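Local coordinates for techylectin-5A (Tachypleus tridentatus, PDB 1JC9), which agglutinates human erythrocytes and Gram-positive and Gram-negative bacteria in innate immunity, recognising acetyl group-containing substances on them, at residues A[105-113]-A[192-200]. Sequence-based numbering, arbitrary orientation.
Sequences FYKPWKNYK and FSTIDKDHD. With CA (calcium ion), chain C.
At the start of helix 109-114, D196, from the loop that runs on into the calcium site, meets the backbone of W109. Its OD1 accepts the W109 N-H at 2.8 Å and 158°, on the syn side and somewhat out of the carboxylate plane; the hydroxyl OG1 of T194, also 2.8 Å from D196 OD1, holds the same oxygen. A water joins D196 OD2 to K110 N, so the carboxylate reaches two successive first-turn amides and probably interacts favourably with the helix dipole. T194 and D196 belong to a type I turn closed by K197 N to T194 O. A chi1 of -173°, which sets CG opposite the backbone N, puts the W109 indole across this turn, the CZ3 edge against F192 O. K197, extended beyond CG, crosses one indole face, its NZ 3.9 Å from the centroid of the five-membered ring in a cation-pi contact and CD over the same face in a CH-pi contact. Near the CZ3 and CH2 rim, H199 packs in an offset edge-to-face pair with the six-membered ring, planes at 87°, while its ND1 donates to F192 O in the imidazole plane; NE1 of W109 bonds to E165. In this fibrinogen C-terminal domain the next residues lead to calcium, bound by D198 through both carboxylate oxygens and by D200 OD2, with the backbone carbonyl oxygens of H202 and T204 completing the protein ligands. Deeper in, F192 CZ lies 3.6 Å from Y112 CD1, the two rings oblique.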
ATOM      1  N   PHE A 105      12.260   3.529  -2.103  1.00 24.54           N
ATOM      2  CA  PHE A 105      11.060   3.254  -2.888  1.00 24.13           C
ATOM      3  C   PHE A 105      11.025   3.986  -4.224  1.00 24.76           C
ATOM      4  O   PHE A 105      10.022   3.949  -4.940  1.00 24.29           O
ATOM      5  CB  PHE A 105       9.808   3.588  -2.072  1.00 21.97           C
ATOM      6  CG  PHE A 105       9.394   2.488  -1.136  1.00 21.56           C
ATOM      7  CD1 PHE A 105      10.262   2.031  -0.148  1.00 20.49           C
ATOM      8  CD2 PHE A 105       8.152   1.878  -1.269  1.00 20.37           C
ATOM      9  CE1 PHE A 105       9.901   0.978   0.691  1.00 20.33           C
ATOM     10  CE2 PHE A 105       7.780   0.825  -0.433  1.00 20.60           C
ATOM     11  CZ  PHE A 105       8.659   0.373   0.548  1.00 19.34           C
ATOM     12  N   TYR A 106      12.130   4.646  -4.554  1.00 25.49           N
ATOM     13  CA  TYR A 106      12.255   5.376  -5.808  1.00 25.91           C
ATOM     14  C   TYR A 106      12.728   4.357  -6.846  1.00 25.68           C
ATOM     15  O   TYR A 106      13.877   4.397  -7.282  1.00 27.01           O
ATOM     16  CB  TYR A 106      13.290   6.491  -5.644  1.00 27.81           C
ATOM     17  CG  TYR A 106      13.389   7.439  -6.816  1.00 32.47           C
ATOM     18  CD1 TYR A 106      12.327   8.274  -7.150  1.00 34.18           C
ATOM     19  CD2 TYR A 106      14.550   7.509  -7.586  1.00 35.09           C
ATOM     20  CE1 TYR A 106      12.414   9.159  -8.219  1.00 35.24           C
ATOM     21  CE2 TYR A 106      14.646   8.394  -8.665  1.00 35.66           C
ATOM     22  CZ  TYR A 106      13.571   9.213  -8.972  1.00 36.33           C
ATOM     23  OH  TYR A 106      13.641  10.079 -10.039  1.00 38.93           O
ATOM     24  N   LYS A 107      11.843   3.440  -7.233  1.00 25.35           N
ATOM     25  CA  LYS A 107      12.197   2.394  -8.189  1.00 23.56           C
ATOM     26  C   LYS A 107      11.313   2.382  -9.429  1.00 22.85           C
ATOM     27  O   LYS A 107      10.217   2.928  -9.422  1.00 23.35           O
ATOM     28  CB  LYS A 107      12.123   1.021  -7.513  1.00 24.31           C
ATOM     29  CG  LYS A 107      13.062   0.840  -6.327  1.00 24.52           C
ATOM     30  CD  LYS A 107      13.149  -0.630  -5.938  1.00 28.47           C
ATOM     31  CE  LYS A 107      13.954  -0.843  -4.664  1.00 29.90           C
ATOM     32  NZ  LYS A 107      15.301  -0.217  -4.749  1.00 30.78           N
ATOM     33  N   PRO A 108      11.781   1.738 -10.512  1.00 23.39           N
ATOM     34  CA  PRO A 108      11.043   1.643 -11.775  1.00 23.70           C
ATOM     35  C   PRO A 108       9.905   0.623 -11.797  1.00 23.07           C
ATOM     36  O   PRO A 108       9.729  -0.159 -10.863  1.00 22.17           O
ATOM     37  CB  PRO A 108      12.135   1.297 -12.779  1.00 23.45           C
ATOM     38  CG  PRO A 108      13.021   0.408 -11.970  1.00 23.14           C
ATOM     39  CD  PRO A 108      13.133   1.168 -10.660  1.00 22.98           C
ATOM     40  N   TRP A 109       9.150   0.649 -12.893  1.00 23.09           N
ATOM     41  CA  TRP A 109       8.002  -0.225 -13.119  1.00 23.15           C
ATOM     42  C   TRP A 109       8.243  -1.699 -12.812  1.00 23.24           C
ATOM     43  O   TRP A 109       7.425  -2.343 -12.147  1.00 22.74           O
ATOM     44  CB  TRP A 109       7.532  -0.070 -14.568  1.00 21.58           C
ATOM     45  CG  TRP A 109       6.257  -0.791 -14.899  1.00 21.84           C
ATOM     46  CD1 TRP A 109       6.131  -2.062 -15.388  1.00 20.90           C
ATOM     47  CD2 TRP A 109       4.927  -0.268 -14.793  1.00 21.79           C
ATOM     48  NE1 TRP A 109       4.806  -2.359 -15.599  1.00 19.98           N
ATOM     49  CE2 TRP A 109       4.046  -1.277 -15.241  1.00 21.55           C
ATOM     50  CE3 TRP A 109       4.396   0.957 -14.365  1.00 21.18           C
ATOM     51  CZ2 TRP A 109       2.658  -1.097 -15.274  1.00 21.41           C
ATOM     52  CZ3 TRP A 109       3.018   1.135 -14.399  1.00 20.62           C
ATOM     53  CH2 TRP A 109       2.166   0.113 -14.851  1.00 21.64           C
ATOM     54  N   LYS A 110       9.356  -2.240 -13.295  1.00 23.42           N
ATOM     55  CA  LYS A 110       9.659  -3.649 -13.064  1.00 24.35           C
ATOM     56  C   LYS A 110       9.690  -4.018 -11.581  1.00 23.88           C
ATOM     57  O   LYS A 110       9.183  -5.068 -11.182  1.00 23.76           O
ATOM     58  CB  LYS A 110      10.997  -4.025 -13.703  1.00 27.10           C
ATOM     59  CG  LYS A 110      11.355  -5.495 -13.505  1.00 31.79           C
ATOM     60  CD  LYS A 110      12.655  -5.877 -14.193  1.00 36.94           C
ATOM     61  CE  LYS A 110      12.947  -7.359 -13.996  1.00 39.74           C
ATOM     62  NZ  LYS A 110      14.194  -7.780 -14.688  1.00 42.95           N
ATOM     63  N   ASN A 111      10.290  -3.161 -10.764  1.00 22.61           N
ATOM     64  CA  ASN A 111      10.380  -3.423  -9.333  1.00 22.37           C
ATOM     65  C   ASN A 111       9.013  -3.382  -8.661  1.00 20.84           C
ATOM     66  O   ASN A 111       8.712  -4.205  -7.793  1.00 20.81           O
ATOM     67  CB  ASN A 111      11.323  -2.413  -8.677  1.00 25.53           C
ATOM     68  CG  ASN A 111      12.769  -2.625  -9.085  1.00 29.02           C
ATOM     69  OD1 ASN A 111      13.379  -3.642  -8.747  1.00 32.10           O
ATOM     70  ND2 ASN A 111      13.323  -1.674  -9.824  1.00 27.96           N
ATOM     71  N   TYR A 112       8.183  -2.424  -9.059  1.00 18.97           N
ATOM     72  CA  TYR A 112       6.852  -2.315  -8.485  1.00 18.57           C
ATOM     73  C   TYR A 112       5.958  -3.449  -8.960  1.00 17.93           C
ATOM     74  O   TYR A 112       5.028  -3.857  -8.264  1.00 19.37           O
ATOM     75  CB  TYR A 112       6.245  -0.954  -8.824  1.00 16.10           C
ATOM     76  CG  TYR A 112       6.573   0.084  -7.779  1.00 15.03           C
ATOM     77  CD1 TYR A 112       5.884   0.112  -6.569  1.00 17.34           C
ATOM     78  CD2 TYR A 112       7.614   0.993  -7.967  1.00 15.17           C
ATOM     79  CE1 TYR A 112       6.221   1.017  -5.562  1.00 16.64           C
ATOM     80  CE2 TYR A 112       7.965   1.906  -6.961  1.00 15.88           C
ATOM     81  CZ  TYR A 112       7.263   1.907  -5.762  1.00 17.14           C
ATOM     82  OH  TYR A 112       7.607   2.786  -4.752  1.00 17.99           O
ATOM     83  N   LYS A 113       6.253  -3.964 -10.147  1.00 18.64           N
ATOM     84  CA  LYS A 113       5.494  -5.068 -10.719  1.00 18.36           C
ATOM     85  C   LYS A 113       5.769  -6.364  -9.952  1.00 19.37           C
ATOM     86  O   LYS A 113       4.842  -7.101  -9.602  1.00 19.21           O
ATOM     87  CB  LYS A 113       5.878  -5.245 -12.196  1.00 17.93           C
ATOM     88  CG  LYS A 113       5.468  -6.581 -12.814  1.00 17.38           C
ATOM     89  CD  LYS A 113       6.031  -6.706 -14.223  1.00 20.74           C
ATOM     90  CE  LYS A 113       5.821  -8.104 -14.803  1.00 20.97           C
ATOM     91  NZ  LYS A 113       4.385  -8.408 -15.038  1.00 20.96           N
ATOM     92  N   PHE A 192      -1.381   3.294 -12.513  1.00 20.38           N
ATOM     93  CA  PHE A 192      -0.233   3.303 -11.628  1.00 21.29           C
ATOM     94  C   PHE A 192       0.886   3.959 -12.435  1.00 21.67           C
ATOM     95  O   PHE A 192       0.994   3.719 -13.639  1.00 21.44           O
ATOM     96  CB  PHE A 192       0.172   1.874 -11.273  1.00 19.51           C
ATOM     97  CG  PHE A 192       1.103   1.783 -10.101  1.00 20.24           C
ATOM     98  CD1 PHE A 192       0.614   1.879  -8.800  1.00 19.60           C
ATOM     99  CD2 PHE A 192       2.471   1.593 -10.293  1.00 20.36           C
ATOM    100  CE1 PHE A 192       1.469   1.785  -7.704  1.00 19.32           C
ATOM    101  CE2 PHE A 192       3.337   1.497  -9.203  1.00 19.92           C
ATOM    102  CZ  PHE A 192       2.832   1.594  -7.904  1.00 19.62           C
ATOM    103  N   SER A 193       1.698   4.796 -11.794  1.00 21.12           N
ATOM    104  CA  SER A 193       2.816   5.441 -12.484  1.00 21.34           C
ATOM    105  C   SER A 193       4.116   5.232 -11.713  1.00 23.15           C
ATOM    106  O   SER A 193       4.108   5.061 -10.494  1.00 23.54           O
ATOM    107  CB  SER A 193       2.583   6.948 -12.639  1.00 19.61           C
ATOM    108  OG  SER A 193       1.534   7.234 -13.545  1.00 21.14           O
ATOM    109  N   THR A 194       5.230   5.243 -12.436  1.00 23.87           N
ATOM    110  CA  THR A 194       6.550   5.086 -11.834  1.00 24.33           C
ATOM    111  C   THR A 194       7.497   6.068 -12.518  1.00 26.67           C
ATOM    112  O   THR A 194       7.142   6.678 -13.528  1.00 25.62           O
ATOM    113  CB  THR A 194       7.088   3.651 -12.007  1.00 25.27           C
ATOM    114  OG1 THR A 194       7.035   3.283 -13.392  1.00 24.92           O
ATOM    115  CG2 THR A 194       6.259   2.666 -11.179  1.00 22.29           C
ATOM    116  N   ILE A 195       8.698   6.218 -11.973  1.00 27.14           N
ATOM    117  CA  ILE A 195       9.670   7.142 -12.535  1.00 29.11           C
ATOM    118  C   ILE A 195       9.936   6.938 -14.022  1.00 29.88           C
ATOM    119  O   ILE A 195      10.262   7.891 -14.729  1.00 31.08           O
ATOM    120  CB  ILE A 195      11.008   7.058 -11.780  1.00 31.33           C
ATOM    121  CG1 ILE A 195      11.542   5.626 -11.814  1.00 30.63           C
ATOM    122  CG2 ILE A 195      10.810   7.509 -10.343  1.00 33.51           C
ATOM    123  CD1 ILE A 195      12.837   5.447 -11.049  1.00 33.16           C
ATOM    124  N   ASP A 196       9.787   5.707 -14.500  1.00 29.28           N
ATOM    125  CA  ASP A 196      10.035   5.419 -15.905  1.00 28.86           C
ATOM    126  C   ASP A 196       8.772   5.271 -16.754  1.00 29.51           C
ATOM    127  O   ASP A 196       8.854   4.993 -17.951  1.00 30.32           O
ATOM    128  CB  ASP A 196      10.913   4.164 -16.034  1.00 29.14           C
ATOM    129  CG  ASP A 196      10.241   2.912 -15.492  1.00 29.47           C
ATOM    130  OD1 ASP A 196       9.561   2.993 -14.450  1.00 29.26           O
ATOM    131  OD2 ASP A 196      10.414   1.835 -16.100  1.00 30.55           O
ATOM    132  N   LYS A 197       7.603   5.461 -16.149  1.00 28.04           N
ATOM    133  CA  LYS A 197       6.357   5.347 -16.900  1.00 28.18           C
ATOM    134  C   LYS A 197       5.271   6.287 -16.400  1.00 27.14           C
ATOM    135  O   LYS A 197       4.636   6.030 -15.379  1.00 25.28           O
ATOM    136  CB  LYS A 197       5.853   3.900 -16.882  1.00 29.83           C
ATOM    137  CG  LYS A 197       6.762   2.943 -17.630  1.00 32.85           C
ATOM    138  CD  LYS A 197       6.134   1.583 -17.815  1.00 36.20           C
ATOM    139  CE  LYS A 197       7.038   0.676 -18.638  1.00 39.33           C
ATOM    140  NZ  LYS A 197       6.451  -0.692 -18.799  1.00 43.43           N
ATOM    141  N   ASP A 198       5.064   7.372 -17.143  1.00 26.49           N
ATOM    142  CA  ASP A 198       4.070   8.392 -16.823  1.00 27.10           C
ATOM    143  C   ASP A 198       2.682   8.019 -17.338  1.00 27.39           C
ATOM    144  O   ASP A 198       2.416   8.098 -18.538  1.00 27.12           O
ATOM    145  CB  ASP A 198       4.480   9.732 -17.443  1.00 27.90           C
ATOM    146  CG  ASP A 198       3.561  10.874 -17.042  1.00 28.98           C
ATOM    147  OD1 ASP A 198       2.361  10.630 -16.796  1.00 30.85           O
ATOM    148  OD2 ASP A 198       4.035  12.026 -16.990  1.00 30.31           O
ATOM    149  N   HIS A 199       1.796   7.630 -16.426  1.00 26.23           N
ATOM    150  CA  HIS A 199       0.436   7.263 -16.793  1.00 25.86           C
ATOM    151  C   HIS A 199      -0.577   8.155 -16.076  1.00 25.79           C
ATOM    152  O   HIS A 199      -1.771   7.856 -16.061  1.00 26.01           O
ATOM    153  CB  HIS A 199       0.175   5.799 -16.427  1.00 26.03           C
ATOM    154  CG  HIS A 199       1.038   4.827 -17.169  1.00 27.56           C
ATOM    155  ND1 HIS A 199       1.618   3.734 -16.561  1.00 26.38           N
ATOM    156  CD2 HIS A 199       1.403   4.767 -18.472  1.00 27.26           C
ATOM    157  CE1 HIS A 199       2.302   3.044 -17.457  1.00 26.06           C
ATOM    158  NE2 HIS A 199       2.187   3.649 -18.624  1.00 26.93           N
ATOM    159  N   ASP A 200      -0.106   9.247 -15.481  1.00 25.70           N
ATOM    160  CA  ASP A 200      -1.001  10.142 -14.755  1.00 27.75           C
ATOM    161  C   ASP A 200      -1.773  11.085 -15.687  1.00 30.12           C
ATOM    162  O   ASP A 200      -1.651  11.000 -16.911  1.00 31.49           O
ATOM    163  CB  ASP A 200      -0.214  10.936 -13.702  1.00 24.02           C
ATOM    164  CG  ASP A 200       0.821  11.864 -14.312  1.00 25.10           C
ATOM    165  OD1 ASP A 200       1.994  11.809 -13.882  1.00 21.71           O
ATOM    166  OD2 ASP A 200       0.460  12.657 -15.210  1.00 23.36           O
TER
HETATM  167 CA    CA C 301       2.043  13.177 -16.889  1.00 27.98          CA
HETATM  168  O   HOH W   1       8.700   4.981  -9.428  1.00 29.98           O
HETATM  169  O   HOH W   2      10.996  -0.758 -15.442  1.00 23.62           O
HETATM  170  O   HOH W   3       0.380  12.305 -18.218  1.00 35.27           O
HETATM  171  O   HOH W   4       2.940  14.147 -19.126  1.00 35.37           O